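Local structure of CYCLIN domain-containing protein (Chaetomium thermophilum, 6Z3U) at residues Asn36-Leu47 with Leu77-Glu86; Met135-Lys145 with Ile168-Ile179. The protein probably acts as the cyclin H-type regulatory subunit of the CAK complex, activating its cyclin-dependent kinase partner. All coordinates share one frame; numbering follows the deposited sequence.

Interaction 1: residues Asn36-Leu47 with Leu77-Glu86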
loop_
_atom_site.group_PDB
_atom_site.type_symbol
_atom_site.label_atom_id
_atom_site.label_comp_id
_atom_site.label_asym_id
_atom_site.label_seq_id
_atom_site.Cartn_x
_atom_site.Cartn_y
_atom_site.Cartn_z
ATOM N N ASN A 36 6.453 26.464 12.196
ATOM C CA ASN A 36 6.284 27.094 13.503
ATOM C C ASN A 36 6.092 28.596 13.376
ATOM O O ASN A 36 5.207 29.169 14.019
ATOM C CB ASN A 36 7.512 26.788 14.371
ATOM C CG ASN A 36 7.637 27.711 15.574
ATOM O OD1 ASN A 36 8.143 28.824 15.449
ATOM N ND2 ASN A 36 7.242 27.227 16.751
ATOM N N ALA A 37 6.916 29.255 12.549
ATOM C CA ALA A 37 6.811 30.701 12.388
ATOM C C ALA A 37 5.477 31.095 11.766
ATOM O O ALA A 37 4.848 32.068 12.199
ATOM C CB ALA A 37 7.971 31.215 11.534
ATOM N N ALA A 38 5.033 30.357 10.743
ATOM C CA ALA A 38 3.741 30.647 10.129
ATOM C C ALA A 38 2.608 30.439 11.125
ATOM O O ALA A 38 1.675 31.245 11.191
ATOM C CB ALA A 38 3.534 29.773 8.891
ATOM N N ALA A 39 2.671 29.353 11.903
ATOM C CA ALA A 39 1.673 29.122 12.941
ATOM C C ALA A 39 1.695 30.240 13.972
ATOM O O ALA A 39 0.643 30.672 14.456
ATOM C CB ALA A 39 1.920 27.776 13.621
ATOM N N ARG A 40 2.893 30.721 14.321
ATOM C CA ARG A 40 3.002 31.821 15.270
ATOM C C ARG A 40 2.277 33.050 14.737
ATOM O O ARG A 40 1.532 33.712 15.468
ATOM C CB ARG A 40 4.472 32.161 15.516
ATOM C CG ARG A 40 4.794 32.726 16.903
ATOM C CD ARG A 40 6.126 33.460 16.857
ATOM N NE ARG A 40 7.266 32.599 16.561
ATOM C CZ ARG A 40 8.391 33.036 16.000
ATOM N NH1 ARG A 40 9.389 32.197 15.759
ATOM N NH2 ARG A 40 8.503 34.309 15.636
ATOM N N ALA A 41 2.479 33.359 13.451
ATOM C CA ALA A 41 1.839 34.517 12.837
ATOM C C ALA A 41 0.333 34.333 12.736
ATOM O O ALA A 41 -0.427 35.285 12.950
ATOM C CB ALA A 41 2.432 34.766 11.450
ATOM N N ARG A 42 -0.117 33.119 12.414
ATOM C CA ARG A 42 -1.545 32.879 12.238
ATOM C C ARG A 42 -2.296 32.987 13.559
ATOM O O ARG A 42 -3.380 33.579 13.614
ATOM C CB ARG A 42 -1.773 31.507 11.599
ATOM C CG ARG A 42 -1.423 31.456 10.119
ATOM C CD ARG A 42 -1.915 30.175 9.452
ATOM N NE ARG A 42 -1.054 29.024 9.713
ATOM C CZ ARG A 42 -1.277 28.103 10.648
ATOM N NH1 ARG A 42 -0.426 27.097 10.790
ATOM N NH2 ARG A 42 -2.341 28.180 11.438
ATOM N N ILE A 43 -1.739 32.423 14.633
ATOM C CA ILE A 43 -2.397 32.497 15.933
ATOM C C ILE A 43 -2.362 33.924 16.466
ATOM O O ILE A 43 -3.315 34.387 17.103
ATOM C CB ILE A 43 -1.750 31.506 16.920
ATOM C CG1 ILE A 43 -1.886 30.072 16.400
ATOM C CG2 ILE A 43 -2.393 31.637 18.295
ATOM C CD1 ILE A 43 -1.073 29.052 17.171
ATOM N N THR A 44 -1.265 34.643 16.215
ATOM C CA THR A 44 -1.152 36.019 16.683
ATOM C C THR A 44 -2.219 36.904 16.048
ATOM O O THR A 44 -2.873 37.697 16.733
ATOM C CB THR A 44 0.248 36.559 16.378
ATOM O OG1 THR A 44 1.219 35.857 17.165
ATOM C CG2 THR A 44 0.336 38.045 16.679
ATOM N N GLU A 45 -2.404 36.783 14.732
ATOM C CA GLU A 45 -3.420 37.577 14.049
ATOM C C GLU A 45 -4.809 37.324 14.625
ATOM O O GLU A 45 -5.584 38.265 14.835
ATOM C CB GLU A 45 -3.396 37.259 12.552
ATOM C CG GLU A 45 -4.396 38.045 11.719
ATOM C CD GLU A 45 -4.266 37.766 10.229
ATOM O OE1 GLU A 45 -3.460 36.888 9.854
ATOM O OE2 GLU A 45 -4.970 38.426 9.434
ATOM N N ARG A 46 -5.137 36.058 14.895
ATOM C CA ARG A 46 -6.459 35.724 15.417
ATOM C C ARG A 46 -6.686 36.331 16.796
ATOM O O ARG A 46 -7.782 36.818 17.095
ATOM C CB ARG A 46 -6.631 34.203 15.461
ATOM C CG ARG A 46 -7.805 33.706 16.305
ATOM C CD ARG A 46 -9.131 34.111 15.684
ATOM N NE ARG A 46 -10.265 33.820 16.556
ATOM C CZ ARG A 46 -11.520 33.670 16.136
ATOM N NH1 ARG A 46 -12.484 33.406 17.008
ATOM N NH2 ARG A 46 -11.816 33.780 14.848
ATOM N N LEU A 47 -5.663 36.304 17.654
ATOM C CA LEU A 47 -5.844 36.728 19.039
ATOM C C LEU A 47 -6.294 38.182 19.132
ATOM O O LEU A 47 -7.110 38.529 19.994
ATOM C CB LEU A 47 -4.548 36.520 19.823
ATOM C CG LEU A 47 -4.223 35.077 20.221
ATOM C CD1 LEU A 47 -2.858 35.007 20.898
ATOM C CD2 LEU A 47 -5.301 34.488 21.121
ATOM N N LEU A 77 0.083 39.229 24.118
ATOM C CA LEU A 77 0.253 37.942 23.465
ATOM C C LEU A 77 1.004 36.972 24.376
ATOM O O LEU A 77 1.776 37.392 25.241
ATOM C CB LEU A 77 1.016 38.111 22.157
ATOM C CG LEU A 77 0.275 38.833 21.030
ATOM C CD1 LEU A 77 1.237 39.196 19.910
ATOM C CD2 LEU A 77 -0.866 37.974 20.500
ATOM N N PRO A 78 0.794 35.670 24.206
ATOM C CA PRO A 78 1.502 34.684 25.024
ATOM C C PRO A 78 2.849 34.300 24.422
ATOM O O PRO A 78 3.208 34.702 23.314
ATOM C CB PRO A 78 0.539 33.489 25.022
ATOM C CG PRO A 78 -0.112 33.561 23.682
ATOM C CD PRO A 78 -0.213 35.034 23.334
ATOM N N GLU A 79 3.594 33.505 25.187
ATOM C CA GLU A 79 4.875 32.978 24.736
ATOM C C GLU A 79 4.635 31.741 23.877
ATOM O O GLU A 79 4.079 30.748 24.355
ATOM C CB GLU A 79 5.763 32.632 25.929
ATOM C CG GLU A 79 5.862 33.721 26.978
ATOM C CD GLU A 79 6.611 33.257 28.211
ATOM O OE1 GLU A 79 6.376 33.823 29.301
ATOM O OE2 GLU A 79 7.426 32.316 28.087
ATOM N N PHE A 80 5.046 31.801 22.614
ATOM C CA PHE A 80 4.871 30.685 21.696
ATOM C C PHE A 80 6.034 29.707 21.825
ATOM O O PHE A 80 7.149 30.082 22.191
ATOM C CB PHE A 80 4.762 31.195 20.260
ATOM C CG PHE A 80 3.561 32.066 20.022
ATOM C CD1 PHE A 80 2.332 31.512 19.705
ATOM C CD2 PHE A 80 3.663 33.443 20.123
ATOM C CE1 PHE A 80 1.229 32.316 19.493
ATOM C CE2 PHE A 80 2.563 34.250 19.909
ATOM C CZ PHE A 80 1.346 33.686 19.594
ATOM N N LEU A 81 5.761 28.440 21.514
ATOM C CA LEU A 81 6.782 27.405 21.619
ATOM C C LEU A 81 7.921 27.653 20.637
ATOM O O LEU A 81 7.709 28.141 19.524
ATOM C CB LEU A 81 6.168 26.027 21.366
ATOM C CG LEU A 81 5.222 25.456 22.422
ATOM C CD1 LEU A 81 4.923 23.997 22.122
ATOM C CD2 LEU A 81 5.819 25.590 23.816
ATOM N N THR A 82 9.143 27.308 21.063
ATOM C CA THR A 82 10.304 27.366 20.188
ATOM C C THR A 82 10.312 26.150 19.260
ATOM O O THR A 82 9.855 25.070 19.643
ATOM C CB THR A 82 11.588 27.381 21.014
ATOM O OG1 THR A 82 11.313 27.887 22.326
ATOM C CG2 THR A 82 12.652 28.249 20.369
ATOM N N PRO A 83 10.818 26.299 18.029
ATOM C CA PRO A 83 10.907 25.127 17.138
ATOM C C PRO A 83 11.533 23.908 17.798
ATOM O O PRO A 83 11.088 22.782 17.554
ATOM C CB PRO A 83 11.758 25.649 15.971
ATOM C CG PRO A 83 11.464 27.111 15.922
ATOM C CD PRO A 83 11.235 27.542 17.351
ATOM N N ALA A 84 12.557 24.104 18.633
ATOM C CA ALA A 84 13.161 22.983 19.346
ATOM C C ALA A 84 12.205 22.414 20.388
ATOM O O ALA A 84 12.089 21.191 20.528
ATOM C CB ALA A 84 14.471 23.422 20.003
ATOM N N GLU A 85 11.511 23.285 21.126
ATOM C CA GLU A 85 10.506 22.812 22.072
ATOM C C GLU A 85 9.342 22.147 21.355
ATOM O O GLU A 85 8.733 21.214 21.890
ATOM C CB GLU A 85 9.994 23.969 22.928
ATOM C CG GLU A 85 11.046 24.594 23.829
ATOM C CD GLU A 85 10.507 25.759 24.640
ATOM O OE1 GLU A 85 11.068 26.039 25.721
ATOM O OE2 GLU A 85 9.524 26.393 24.197
ATOM N N GLU A 86 9.020 22.614 20.149
ATOM C CA GLU A 86 7.994 21.961 19.346
ATOM C C GLU A 86 8.441 20.558 18.961
ATOM O O GLU A 86 7.685 19.591 19.100
ATOM C CB GLU A 86 7.696 22.808 18.108
ATOM C CG GLU A 86 6.229 22.867 17.710
ATOM C CD GLU A 86 5.976 23.839 16.572
ATOM O OE1 GLU A 86 5.991 25.062 16.822
ATOM O OE2 GLU A 86 5.751 23.384 15.433
#
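Phe80 packs its ring against Arg40, Ile43 and Thr44 of helix 25-48, joining this helix of the N-terminal part of the chain to the mainly extended 77-82 run that leads into helix 83-103. Arg40 lends its aliphatic part: CG lies over one ring face, 3.7 Å from the centroid and 26° off the normal, a CH-pi contact. With chi1 at -150°, that carbon swings away from the arginine's own nitrogen and over the ring. Ile43 CG2 meets the ring edge at CE1, 3.9 Å away. Thr44 OG1 approaches the same ring obliquely while bonding back to Arg40 O at 2.8 Å, a carbonyl that also accepts Thr44 N from its other face. Further along the helix, Leu47 CD1 touches Pro78 CD of the proline ring at 3.6 Å, and Thr44 CG2 rests on Leu77 CD1.

The polar edge is Asn36. Its ND2 donates to Leu81 O at 3.0 Å, from above that carbonyl's plane, and to Glu86 OE1 on the carboxylate's syn side. Both acceptors lie near the amide plane, which fixes the amide's rotation. An alanine here would remove both donors and is likely to leave the buried Glu86 OE1 without this mate and the start of helix 83-103 less firmly tied to helix 25-48. Apolar contacts thus line the extended 77-80 part, whereas one amide ties Leu81 O and Glu86 to helix 25-48.

Interaction 2: residues Met135-Lys145 with Ile168-Ile179; sequences MLLVALFFGCK and ILAGEFLLCQGI
Phe142 and Leu175 meet inside the cyclin box, an all-helical fold, where the 135-145 part of helix 132-146 crosses helix 172-178 at -79°, the segment axes 9.7 Å apart. Followed outward, Phe142 begins with CB on Leu175 CD2, 3.6 Å away. Its chi1 of -157°, CG roughly opposite the backbone nitrogen, sends the ring across to the second helix. There CD1 touches Glu172 CG at 3.6 Å, CE2 finds Ile179 CD1 near the ring plane at 4.1 Å, and CZ ends 3.9 Å from Cys176 SG, an oblique sulfur-aromatic contact.

One turn back, Val138 splits its branches: CG1 packs on Leu175 CD2, and CG2 lies 3.4 Å from Ile168 O. Phe141 CE2 reaches Leu169 CD2, while its ring stands edge-to-face with Phe156.

At the kinase-facing end Lys145 and Glu172 form a salt bridge, consistent with the cyclin-box lysine-glutamate pair of relatives such as cyclin A. Both also bond the kinase chain: Lys145 NZ donates to the carbonyls of its Asp132 and Met134, and Glu172 OE2 accepts from Met134 N of that chain. The bridge runs from Lys145 NZ to Glu172 OE1, modelled at 2.4 Å, a length doubtful at this resolution.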
loop_
_atom_site.group_PDB
_atom_site.type_symbol
_atom_site.label_atom_id
_atom_site.label_comp_id
_atom_site.label_asym_id
_atom_site.label_seq_id
_atom_site.Cartn_x
_atom_site.Cartn_y
_atom_site.Cartn_z
ATOM N N MET A 135 -3.847 13.576 18.102
ATOM C CA MET A 135 -3.251 13.049 16.880
ATOM C C MET A 135 -2.464 11.770 17.135
ATOM O O MET A 135 -2.275 10.976 16.208
ATOM C CB MET A 135 -2.336 14.098 16.245
ATOM C CG MET A 135 -3.051 15.347 15.743
ATOM S SD MET A 135 -4.272 15.031 14.449
ATOM C CE MET A 135 -5.763 14.892 15.428
ATOM N N LEU A 136 -2.004 11.552 18.368
ATOM C CA LEU A 136 -1.320 10.306 18.697
ATOM C C LEU A 136 -2.231 9.109 18.447
ATOM O O LEU A 136 -1.832 8.133 17.802
ATOM C CB LEU A 136 -0.852 10.346 20.153
ATOM C CG LEU A 136 -0.115 9.129 20.716
ATOM C CD1 LEU A 136 0.723 9.553 21.912
ATOM C CD2 LEU A 136 -1.070 8.016 21.115
ATOM N N LEU A 137 -3.465 9.172 18.949
ATOM C CA LEU A 137 -4.407 8.080 18.736
ATOM C C LEU A 137 -4.813 7.973 17.272
ATOM O O LEU A 137 -4.997 6.866 16.752
ATOM C CB LEU A 137 -5.637 8.277 19.620
ATOM C CG LEU A 137 -5.487 7.820 21.070
ATOM C CD1 LEU A 137 -6.596 8.390 21.939
ATOM C CD2 LEU A 137 -5.483 6.304 21.134
ATOM N N VAL A 138 -4.963 9.112 16.591
ATOM C CA VAL A 138 -5.363 9.092 15.187
ATOM C C VAL A 138 -4.305 8.399 14.339
ATOM O O VAL A 138 -4.626 7.616 13.437
ATOM C CB VAL A 138 -5.628 10.526 14.692
ATOM C CG1 VAL A 138 -5.975 10.518 13.216
ATOM C CG2 VAL A 138 -6.740 11.174 15.510
ATOM N N ALA A 139 -3.028 8.670 14.616
ATOM C CA ALA A 139 -1.959 8.054 13.837
ATOM C C ALA A 139 -1.932 6.542 14.015
ATOM O O ALA A 139 -1.566 5.815 13.085
ATOM C CB ALA A 139 -0.610 8.657 14.230
ATOM N N LEU A 140 -2.302 6.052 15.201
ATOM C CA LEU A 140 -2.385 4.609 15.411
ATOM C C LEU A 140 -3.587 4.017 14.684
ATOM O O LEU A 140 -3.485 2.947 14.072
ATOM C CB LEU A 140 -2.459 4.301 16.905
ATOM C CG LEU A 140 -1.127 4.296 17.657
ATOM C CD1 LEU A 140 -1.358 4.384 19.155
ATOM C CD2 LEU A 140 -0.329 3.055 17.324
ATOM N N PHE A 141 -4.733 4.696 14.737
ATOM C CA PHE A 141 -5.926 4.185 14.072
ATOM C C PHE A 141 -5.755 4.189 12.558
ATOM O O PHE A 141 -6.088 3.209 11.883
ATOM C CB PHE A 141 -7.146 5.012 14.475
ATOM C CG PHE A 141 -8.434 4.519 13.883
ATOM C CD1 PHE A 141 -8.990 3.324 14.301
ATOM C CD2 PHE A 141 -9.091 5.257 12.915
ATOM C CE1 PHE A 141 -10.176 2.869 13.761
ATOM C CE2 PHE A 141 -10.278 4.811 12.373
ATOM C CZ PHE A 141 -10.821 3.615 12.797
ATOM N N PHE A 142 -5.242 5.290 12.005
ATOM C CA PHE A 142 -5.027 5.357 10.564
ATOM C C PHE A 142 -3.860 4.474 10.134
ATOM O O PHE A 142 -3.844 3.977 9.002
ATOM C CB PHE A 142 -4.793 6.807 10.145
ATOM C CG PHE A 142 -5.101 7.079 8.702
ATOM C CD1 PHE A 142 -6.388 6.925 8.215
ATOM C CD2 PHE A 142 -4.109 7.505 7.835
ATOM C CE1 PHE A 142 -6.678 7.179 6.889
ATOM C CE2 PHE A 142 -4.392 7.763 6.507
ATOM C CZ PHE A 142 -5.678 7.601 6.034
ATOM N N GLY A 143 -2.882 4.266 11.018
ATOM C CA GLY A 143 -1.795 3.355 10.700
ATOM C C GLY A 143 -2.272 1.930 10.500
ATOM O O GLY A 143 -1.765 1.210 9.637
ATOM N N CYS A 144 -3.250 1.501 11.300
ATOM C CA CYS A 144 -3.855 0.190 11.088
ATOM C C CYS A 144 -4.423 0.081 9.679
ATOM O O CYS A 144 -4.093 -0.845 8.928
ATOM C CB CYS A 144 -4.955 -0.054 12.124
ATOM S SG CYS A 144 -4.372 -0.338 13.811
ATOM N N LYS A 145 -5.276 1.035 9.303
ATOM C CA LYS A 145 -5.896 1.003 7.984
ATOM C C LYS A 145 -4.841 0.966 6.887
ATOM O O LYS A 145 -4.940 0.179 5.938
ATOM C CB LYS A 145 -6.809 2.217 7.817
ATOM C CG LYS A 145 -7.985 2.250 8.782
ATOM C CD LYS A 145 -8.915 3.418 8.487
ATOM C CE LYS A 145 -10.244 3.259 9.202
ATOM N NZ LYS A 145 -11.156 4.412 8.960
ATOM N N ILE A 168 -11.715 10.504 18.083
ATOM C CA ILE A 168 -10.612 10.001 17.267
ATOM C C ILE A 168 -10.892 10.187 15.781
ATOM O O ILE A 168 -9.993 10.539 15.013
ATOM C CB ILE A 168 -10.349 8.519 17.609
ATOM C CG1 ILE A 168 -9.995 8.369 19.093
ATOM C CG2 ILE A 168 -9.231 7.962 16.739
ATOM C CD1 ILE A 168 -9.881 6.934 19.567
ATOM N N LEU A 169 -12.135 9.957 15.349
ATOM C CA LEU A 169 -12.462 10.089 13.934
ATOM C C LEU A 169 -12.297 11.522 13.446
ATOM O O LEU A 169 -11.981 11.745 12.272
ATOM C CB LEU A 169 -13.894 9.619 13.682
ATOM C CG LEU A 169 -14.207 8.161 14.017
ATOM C CD1 LEU A 169 -15.680 7.880 13.776
ATOM C CD2 LEU A 169 -13.344 7.218 13.203
ATOM N N ALA A 170 -12.510 12.503 14.325
ATOM C CA ALA A 170 -12.458 13.901 13.912
ATOM C C ALA A 170 -11.120 14.274 13.294
ATOM O O ALA A 170 -11.054 15.231 12.516
ATOM C CB ALA A 170 -12.740 14.814 15.106
ATOM N N GLY A 171 -10.054 13.551 13.626
ATOM C CA GLY A 171 -8.737 13.880 13.126
ATOM C C GLY A 171 -8.274 12.984 11.995
ATOM O O GLY A 171 -7.208 13.218 11.419
ATOM N N GLU A 172 -9.060 11.956 11.665
ATOM C CA GLU A 172 -8.630 10.991 10.657
ATOM C C GLU A 172 -8.352 11.675 9.322
ATOM O O GLU A 172 -7.246 11.580 8.777
ATOM C CB GLU A 172 -9.682 9.893 10.490
ATOM C CG GLU A 172 -9.193 8.716 9.651
ATOM C CD GLU A 172 -10.282 7.700 9.351
ATOM O OE1 GLU A 172 -9.961 6.496 9.252
ATOM O OE2 GLU A 172 -11.457 8.102 9.206
ATOM N N PHE A 173 -9.351 12.373 8.775
ATOM C CA PHE A 173 -9.159 13.029 7.485
ATOM C C PHE A 173 -8.127 14.143 7.587
ATOM O O PHE A 173 -7.366 14.384 6.641
ATOM C CB PHE A 173 -10.486 13.578 6.964
ATOM C CG PHE A 173 -10.437 14.004 5.525
ATOM C CD1 PHE A 173 -10.129 13.088 4.530
ATOM C CD2 PHE A 173 -10.695 15.315 5.164
ATOM C CE1 PHE A 173 -10.082 13.472 3.204
ATOM C CE2 PHE A 173 -10.649 15.706 3.840
ATOM C CZ PHE A 173 -10.342 14.782 2.857
ATOM N N LEU A 174 -8.092 14.840 8.720
ATOM C CA LEU A 174 -7.070 15.860 8.925
ATOM C C LEU A 174 -5.675 15.258 8.804
ATOM O O LEU A 174 -4.803 15.808 8.122
ATOM C CB LEU A 174 -7.267 16.516 10.292
ATOM C CG LEU A 174 -6.362 17.708 10.603
ATOM C CD1 LEU A 174 -6.677 18.884 9.682
ATOM C CD2 LEU A 174 -6.498 18.111 12.067
ATOM N N LEU A 175 -5.450 14.112 9.451
ATOM C CA LEU A 175 -4.160 13.440 9.334
ATOM C C LEU A 175 -3.865 13.071 7.888
ATOM O O LEU A 175 -2.729 13.216 7.419
ATOM C CB LEU A 175 -4.142 12.193 10.221
ATOM C CG LEU A 175 -2.912 11.290 10.110
ATOM C CD1 LEU A 175 -1.679 11.988 10.666
ATOM C CD2 LEU A 175 -3.152 9.966 10.820
ATOM N N CYS A 176 -4.877 12.597 7.160
ATOM C CA CYS A 176 -4.657 12.182 5.780
ATOM C C CYS A 176 -4.104 13.333 4.950
ATOM O O CYS A 176 -3.165 13.148 4.168
ATOM C CB CYS A 176 -5.962 11.657 5.182
ATOM S SG CYS A 176 -5.755 10.669 3.683
ATOM N N GLN A 177 -4.663 14.532 5.119
ATOM C CA GLN A 177 -4.128 15.695 4.421
ATOM C C GLN A 177 -2.717 16.022 4.895
ATOM O O GLN A 177 -1.844 16.355 4.085
ATOM C CB GLN A 177 -5.041 16.906 4.626
ATOM C CG GLN A 177 -6.495 16.700 4.224
ATOM C CD GLN A 177 -7.370 17.892 4.586
ATOM O OE1 GLN A 177 -7.516 18.821 3.795
ATOM N NE2 GLN A 177 -8.051 17.810 5.725
ATOM N N GLY A 178 -2.472 15.925 6.203
ATOM C CA GLY A 178 -1.172 16.300 6.728
ATOM C C GLY A 178 -0.039 15.487 6.134
ATOM O O GLY A 178 1.021 16.027 5.808
ATOM N N ILE A 179 -0.250 14.179 5.973
ATOM C CA ILE A 179 0.771 13.295 5.420
ATOM C C ILE A 179 0.721 13.352 3.898
ATOM O O ILE A 179 1.398 12.577 3.213
ATOM C CB ILE A 179 0.601 11.851 5.928
ATOM C CG1 ILE A 179 -0.744 11.267 5.486
ATOM C CG2 ILE A 179 0.722 11.810 7.444
ATOM C CD1 ILE A 179 -0.904 9.797 5.817
#

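Overall arrangement
The two contacts follow each other along the chain, their centres 24 Å apart and their nearest atoms about 10 Å apart, without touching. Interaction 1 is peripheral, its centre 22 Å from the centre of the chain, and only partly buried (495 Å²); interaction 2, its centre 12 Å from that point, is buried (682 Å²) and joins helices of the cyclin box. They share no helix, yet helix 83-103, which begins in interaction 1, continues to Leu97, and this residue packs on Ala139 and Leu140 of interaction 2. Their polar chemistry differs with place: a neutral amide ties two parts of the cyclin in 36-47/77-86, whereas a charged pair in 135-145/168-179 also engages the kinase chain.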